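Local coordinates for protein 11R-lipoxygenase (Gersemia fruticosa, PDB 3VF1) that is a calcium-dependent, non-heme iron dioxygenase that probably inserts molecular oxygen into polyunsaturated fatty acids, at residues P171-D176 and L439-G444; Y165-D170 and H535-P540. One frame throughout, in Å; residues are numbered along the deposited sequence.

Interaction 1. Residues P171-D176 and L439-G444; sequences PRYVQD and LIPTGG
Tyr-173 and Arg-172 reach across to Ile-440 and Pro-441; no hydrogen bond crosses, and the contact is packing that buries 143 Å² in all. The apolar part is an edge contact: methyl CG2 of Ile-440 lies near the plane of the phenol ring, 3.9 Å from Tyr-173 CE1. With CG1 beside the backbone N (chi1 -56°), CG2 lies anti to that N, the position from which it meets the ring.

The polar ends meet a proline. Tyr-173 OH rests against the pyrrolidine ring, 3.7 Å from Pro-441 CD and just as near CB. Arg-172 NH1 comes obliquely to the same ring, 3.8 Å from Pro-441 CB, and both ends rest against carbon.

Within 171-176 the two long side chains run one over the other. Arg-172 CB lies 3.6 Å above the plane of the tyrosine ring, toward its rim, and the chain bends at chi3 (-60°), which helps bring the guanidinium over the hydroxyl; Tyr-173 OH stands 3.9 Å above the centre of that group.

Hydrogen bonds come from outside the pair. Tyr-173 OH bonds to Arg-436 O and Arg-172 NH2 to Asn-437 OD1, tying both to the C-terminal turn of helix 428-438. Arg-172 also forms a salt bridge with Asp-170 of its own loop.

The backbone of 441-444 closes a type II beta turn, Gly-444 N to Pro-441 O at 3.0 Å, with Gly-443 at the positive phi (97°) expected of its third position. This segment belongs to the lipoxygenase family region, and Ile-440 also packs on Val-458 and Met-461 of helix 456-465.

Chemically, the polar ends bond to the last turn of helix 428-438, while the isoleucine and proline that follow supply apolar packing, mainly through carbon.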
loop_
_atom_site.group_PDB
_atom_site.type_symbol
_atom_site.label_atom_id
_atom_site.label_comp_id
_atom_site.label_asym_id
_atom_site.label_seq_id
_atom_site.Cartn_x
_atom_site.Cartn_y
_atom_site.Cartn_z
ATOM N N PRO A 171 -5.595 -21.259 8.250
ATOM C CA PRO A 171 -5.346 -21.236 9.698
ATOM C C PRO A 171 -4.145 -20.383 10.102
ATOM O O PRO A 171 -4.115 -19.867 11.220
ATOM C CB PRO A 171 -5.093 -22.712 10.039
ATOM C CG PRO A 171 -4.761 -23.369 8.743
ATOM C CD PRO A 171 -5.533 -22.624 7.703
ATOM N N ARG A 172 -3.175 -20.235 9.207
ATOM C CA ARG A 172 -1.993 -19.436 9.500
ATOM C C ARG A 172 -2.348 -17.984 9.811
ATOM O O ARG A 172 -1.624 -17.311 10.542
ATOM C CB ARG A 172 -1.015 -19.474 8.322
ATOM C CG ARG A 172 -0.352 -20.821 8.091
ATOM C CD ARG A 172 0.655 -20.753 6.950
ATOM N NE ARG A 172 0.024 -20.367 5.690
ATOM C CZ ARG A 172 0.682 -20.141 4.557
ATOM N NH1 ARG A 172 2.004 -20.257 4.509
ATOM N NH2 ARG A 172 0.016 -19.796 3.465
ATOM N N TYR A 173 -3.466 -17.505 9.266
ATOM C CA TYR A 173 -3.774 -16.077 9.310
ATOM C C TYR A 173 -5.183 -15.729 9.797
ATOM O O TYR A 173 -5.642 -14.605 9.596
ATOM C CB TYR A 173 -3.566 -15.475 7.921
ATOM C CG TYR A 173 -2.199 -15.754 7.345
ATOM C CD1 TYR A 173 -1.066 -15.159 7.887
ATOM C CD2 TYR A 173 -2.037 -16.610 6.262
ATOM C CE1 TYR A 173 0.189 -15.409 7.370
ATOM C CE2 TYR A 173 -0.783 -16.867 5.736
ATOM C CZ TYR A 173 0.325 -16.263 6.294
ATOM O OH TYR A 173 1.575 -16.515 5.780
ATOM N N VAL A 174 -5.867 -16.672 10.437
ATOM C CA VAL A 174 -7.232 -16.415 10.904
ATOM C C VAL A 174 -7.284 -15.707 12.256
ATOM O O VAL A 174 -8.325 -15.172 12.633
ATOM C CB VAL A 174 -8.081 -17.710 11.008
ATOM C CG1 VAL A 174 -8.367 -18.278 9.627
ATOM C CG2 VAL A 174 -7.408 -18.742 11.908
ATOM N N GLN A 175 -6.169 -15.695 12.979
ATOM C CA GLN A 175 -6.161 -15.177 14.344
ATOM C C GLN A 175 -5.484 -13.809 14.459
ATOM O O GLN A 175 -4.347 -13.629 14.027
ATOM C CB GLN A 175 -5.480 -16.180 15.276
ATOM C CG GLN A 175 -6.164 -16.332 16.626
ATOM C CD GLN A 175 -5.820 -17.644 17.310
ATOM O OE1 GLN A 175 -5.317 -18.574 16.678
ATOM N NE2 GLN A 175 -6.094 -17.726 18.608
ATOM N N ASP A 176 -6.204 -12.856 15.045
ATOM C CA ASP A 176 -5.678 -11.519 15.313
ATOM C C ASP A 176 -5.125 -10.837 14.064
ATOM O O ASP A 176 -4.063 -10.216 14.103
ATOM C CB ASP A 176 -4.600 -11.581 16.398
ATOM C CG ASP A 176 -5.166 -11.930 17.760
ATOM O OD1 ASP A 176 -6.338 -11.589 18.017
ATOM O OD2 ASP A 176 -4.443 -12.543 18.571
ATOM N N LEU A 439 6.452 -13.978 1.697
ATOM C CA LEU A 439 6.949 -12.848 2.478
ATOM C C LEU A 439 6.793 -13.079 3.975
ATOM O O LEU A 439 7.766 -13.035 4.729
ATOM C CB LEU A 439 6.207 -11.567 2.094
ATOM C CG LEU A 439 6.519 -10.955 0.729
ATOM C CD1 LEU A 439 5.605 -9.762 0.473
ATOM C CD2 LEU A 439 7.979 -10.537 0.637
ATOM N N ILE A 440 5.559 -13.331 4.394
ATOM C CA ILE A 440 5.210 -13.360 5.806
ATOM C C ILE A 440 5.588 -14.664 6.515
ATOM O O ILE A 440 6.106 -14.633 7.632
ATOM C CB ILE A 440 3.702 -13.111 5.991
ATOM C CG1 ILE A 440 3.308 -11.785 5.335
ATOM C CG2 ILE A 440 3.340 -13.107 7.466
ATOM C CD1 ILE A 440 1.820 -11.512 5.339
ATOM N N PRO A 441 5.333 -15.817 5.874
ATOM C CA PRO A 441 5.535 -17.080 6.590
ATOM C C PRO A 441 7.008 -17.398 6.823
ATOM O O PRO A 441 7.881 -16.691 6.318
ATOM C CB PRO A 441 4.916 -18.111 5.648
ATOM C CG PRO A 441 5.098 -17.527 4.298
ATOM C CD PRO A 441 4.976 -16.036 4.461
ATOM N N THR A 442 7.276 -18.451 7.586
ATOM C CA THR A 442 8.644 -18.908 7.794
ATOM C C THR A 442 9.204 -19.427 6.475
ATOM O O THR A 442 8.544 -20.189 5.768
ATOM C CB THR A 442 8.716 -20.017 8.858
ATOM O OG1 THR A 442 7.806 -21.072 8.520
ATOM C CG2 THR A 442 8.360 -19.463 10.231
ATOM N N GLY A 443 10.422 -19.008 6.149
ATOM C CA GLY A 443 11.021 -19.330 4.867
ATOM C C GLY A 443 10.849 -18.191 3.881
ATOM O O GLY A 443 11.447 -18.195 2.805
ATOM N N GLY A 444 10.031 -17.210 4.250
ATOM C CA GLY A 444 9.781 -16.061 3.398
ATOM C C GLY A 444 10.884 -15.023 3.488
ATOM O O GLY A 444 11.841 -15.183 4.246
#

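Interaction 2. Residues Y165-D170 and H535-P540; sequences YKWGTD and HENGYP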
loop_
_atom_site.group_PDB
_atom_site.type_symbol
_atom_site.label_atom_id
_atom_site.label_comp_id
_atom_site.label_asym_id
_atom_site.label_seq_id
_atom_site.Cartn_x
_atom_site.Cartn_y
_atom_site.Cartn_z
ATOM N N TYR A 165 -15.343 -14.858 -4.596
ATOM C CA TYR A 165 -14.566 -14.104 -3.620
ATOM C C TYR A 165 -15.068 -14.342 -2.199
ATOM O O TYR A 165 -15.896 -13.592 -1.687
ATOM C CB TYR A 165 -14.612 -12.612 -3.958
ATOM C CG TYR A 165 -14.066 -12.292 -5.334
ATOM C CD1 TYR A 165 -12.704 -12.128 -5.539
ATOM C CD2 TYR A 165 -14.914 -12.158 -6.424
ATOM C CE1 TYR A 165 -12.199 -11.837 -6.795
ATOM C CE2 TYR A 165 -14.420 -11.866 -7.683
ATOM C CZ TYR A 165 -13.063 -11.707 -7.862
ATOM O OH TYR A 165 -12.564 -11.419 -9.113
ATOM N N LYS A 166 -14.554 -15.394 -1.569
ATOM C CA LYS A 166 -14.935 -15.747 -0.207
ATOM C C LYS A 166 -13.898 -15.232 0.783
ATOM O O LYS A 166 -12.784 -14.879 0.396
ATOM C CB LYS A 166 -15.045 -17.267 -0.072
ATOM C CG LYS A 166 -15.877 -17.938 -1.157
ATOM C CD LYS A 166 -17.288 -18.253 -0.683
ATOM C CE LYS A 166 -17.995 -17.017 -0.152
ATOM N NZ LYS A 166 -19.463 -17.241 -0.002
ATOM N N TRP A 167 -14.266 -15.192 2.060
ATOM C CA TRP A 167 -13.320 -14.844 3.115
ATOM C C TRP A 167 -12.456 -16.051 3.464
ATOM O O TRP A 167 -12.966 -17.102 3.849
ATOM C CB TRP A 167 -14.055 -14.352 4.363
ATOM C CG TRP A 167 -14.771 -13.051 4.170
ATOM C CD1 TRP A 167 -16.119 -12.862 4.090
ATOM C CD2 TRP A 167 -14.174 -11.757 4.031
ATOM N NE1 TRP A 167 -16.400 -11.530 3.911
ATOM C CE2 TRP A 167 -15.223 -10.829 3.873
ATOM C CE3 TRP A 167 -12.856 -11.292 4.028
ATOM C CZ2 TRP A 167 -14.994 -9.465 3.712
ATOM C CZ3 TRP A 167 -12.631 -9.935 3.868
ATOM C CH2 TRP A 167 -13.694 -9.038 3.711
ATOM N N GLY A 168 -11.143 -15.894 3.326
ATOM C CA GLY A 168 -10.208 -16.974 3.580
ATOM C C GLY A 168 -10.255 -17.509 4.999
ATOM O O GLY A 168 -10.607 -16.793 5.938
ATOM N N THR A 169 -9.896 -18.780 5.151
ATOM C CA THR A 169 -9.853 -19.422 6.461
ATOM C C THR A 169 -8.503 -20.092 6.709
ATOM O O THR A 169 -8.368 -20.907 7.623
ATOM C CB THR A 169 -10.963 -20.479 6.608
ATOM O OG1 THR A 169 -10.957 -21.343 5.464
ATOM C CG2 THR A 169 -12.324 -19.811 6.731
ATOM N N ASP A 170 -7.509 -19.751 5.893
ATOM C CA ASP A 170 -6.153 -20.252 6.083
ATOM C C ASP A 170 -5.753 -20.121 7.553
ATOM O O ASP A 170 -5.579 -19.010 8.053
ATOM C CB ASP A 170 -5.175 -19.465 5.208
ATOM C CG ASP A 170 -3.753 -19.993 5.292
ATOM O OD1 ASP A 170 -3.445 -20.733 6.250
ATOM O OD2 ASP A 170 -2.942 -19.662 4.401
ATOM N N HIS A 535 -17.342 -4.788 8.703
ATOM C CA HIS A 535 -17.448 -4.744 10.156
ATOM C C HIS A 535 -17.440 -6.141 10.766
ATOM O O HIS A 535 -16.893 -6.352 11.847
ATOM C CB HIS A 535 -18.729 -4.017 10.570
ATOM C CG HIS A 535 -19.000 -4.066 12.040
ATOM N ND1 HIS A 535 -18.538 -3.106 12.916
ATOM C CD2 HIS A 535 -19.679 -4.963 12.792
ATOM C CE1 HIS A 535 -18.925 -3.408 14.142
ATOM N NE2 HIS A 535 -19.619 -4.531 14.095
ATOM N N GLU A 536 -18.047 -7.093 10.066
ATOM C CA GLU A 536 -18.230 -8.438 10.603
ATOM C C GLU A 536 -17.080 -9.377 10.253
ATOM O O GLU A 536 -16.587 -10.106 11.112
ATOM C CB GLU A 536 -19.552 -9.025 10.101
ATOM C CG GLU A 536 -20.778 -8.266 10.588
ATOM C CD GLU A 536 -22.072 -8.802 10.006
ATOM O OE1 GLU A 536 -22.008 -9.637 9.078
ATOM O OE2 GLU A 536 -23.153 -8.391 10.479
ATOM N N ASN A 537 -16.652 -9.354 8.993
ATOM C CA ASN A 537 -15.630 -10.284 8.521
ATOM C C ASN A 537 -14.311 -9.613 8.143
ATOM O O ASN A 537 -13.248 -10.225 8.244
ATOM C CB ASN A 537 -16.161 -11.079 7.326
ATOM C CG ASN A 537 -17.445 -11.820 7.645
ATOM O OD1 ASN A 537 -17.427 -12.860 8.306
ATOM N ND2 ASN A 537 -18.568 -11.290 7.174
ATOM N N GLY A 538 -14.380 -8.360 7.705
ATOM C CA GLY A 538 -13.198 -7.645 7.265
ATOM C C GLY A 538 -12.239 -7.312 8.394
ATOM O O GLY A 538 -11.020 -7.382 8.221
ATOM N N TYR A 539 -12.784 -6.950 9.550
ATOM C CA TYR A 539 -11.964 -6.502 10.668
ATOM C C TYR A 539 -12.467 -7.042 11.998
ATOM O O TYR A 539 -13.001 -6.291 12.814
ATOM C CB TYR A 539 -11.931 -4.973 10.706
ATOM C CG TYR A 539 -11.449 -4.356 9.413
ATOM C CD1 TYR A 539 -10.093 -4.244 9.140
ATOM C CD2 TYR A 539 -12.348 -3.896 8.463
ATOM C CE1 TYR A 539 -9.644 -3.686 7.959
ATOM C CE2 TYR A 539 -11.910 -3.335 7.277
ATOM C CZ TYR A 539 -10.557 -3.233 7.031
ATOM O OH TYR A 539 -10.117 -2.676 5.850
ATOM N N PRO A 540 -12.294 -8.353 12.225
ATOM C CA PRO A 540 -12.675 -8.961 13.504
ATOM C C PRO A 540 -11.954 -8.294 14.671
ATOM O O PRO A 540 -10.791 -7.914 14.536
ATOM C CB PRO A 540 -12.242 -10.425 13.348
ATOM C CG PRO A 540 -11.265 -10.431 12.219
ATOM C CD PRO A 540 -11.682 -9.328 11.307
#
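Trp-167 alone carries the contact from 165-170, laying one face of its indole on Asn-537 and Gly-538 at the end of helix 525-538. Coming into it, Tyr-165 stacks on Trp-408 and Lys-166 pairs its backbone with Asp-182. At Trp-167 itself, CB of Asn-537 sits over the five-membered ring, 3.5 Å from its centroid and only 14° off the normal, a CH-pi contact. The Asn-537 amide is tilted just 25° from the indole plane. Farther along the ring, Trp-167 CH2 meets Gly-538 CA at 3.8 Å. Trp-167 NE1 and Asn-537 ND2 both donate to Asp-533 OD1, one turn earlier on that helix, which fixes how ring and amide are turned. With an alanine here, the CH-pi cover over Asn-537 CB would be lost and Asp-533 would probably be left without its indole N-H partner. Beyond the tryptophan, the chain runs on through Gly-168 and Asp-170 clear of the helix. The indole touches both the end of helix 525-538 and Val-405 and Arg-409 of the long helix 369-410, joining the loop after helix 148-164 to these two helices.

How the interactions relate
Interactions 1 and 2 use consecutive pieces of one loop, the stretch between helices 148-164 and 208-213, which is first held to helix 525-538 and then to the turn at 439-444. Their centres lie 15 Å apart; besides the peptide link from Asp-170 to Pro-171, Val-174 CG1 packs 3.3 Å from Thr-169 O. Phe-180 links both, touching Tyr-173 and bonding through its backbone with Gly-168. Interaction 1 is the one nearer catalysis: the side chain of Ile-440 is about 7 Å from that of the iron ligand His-397 and about 11 Å from the iron. Interaction 2 lies away from the metal site.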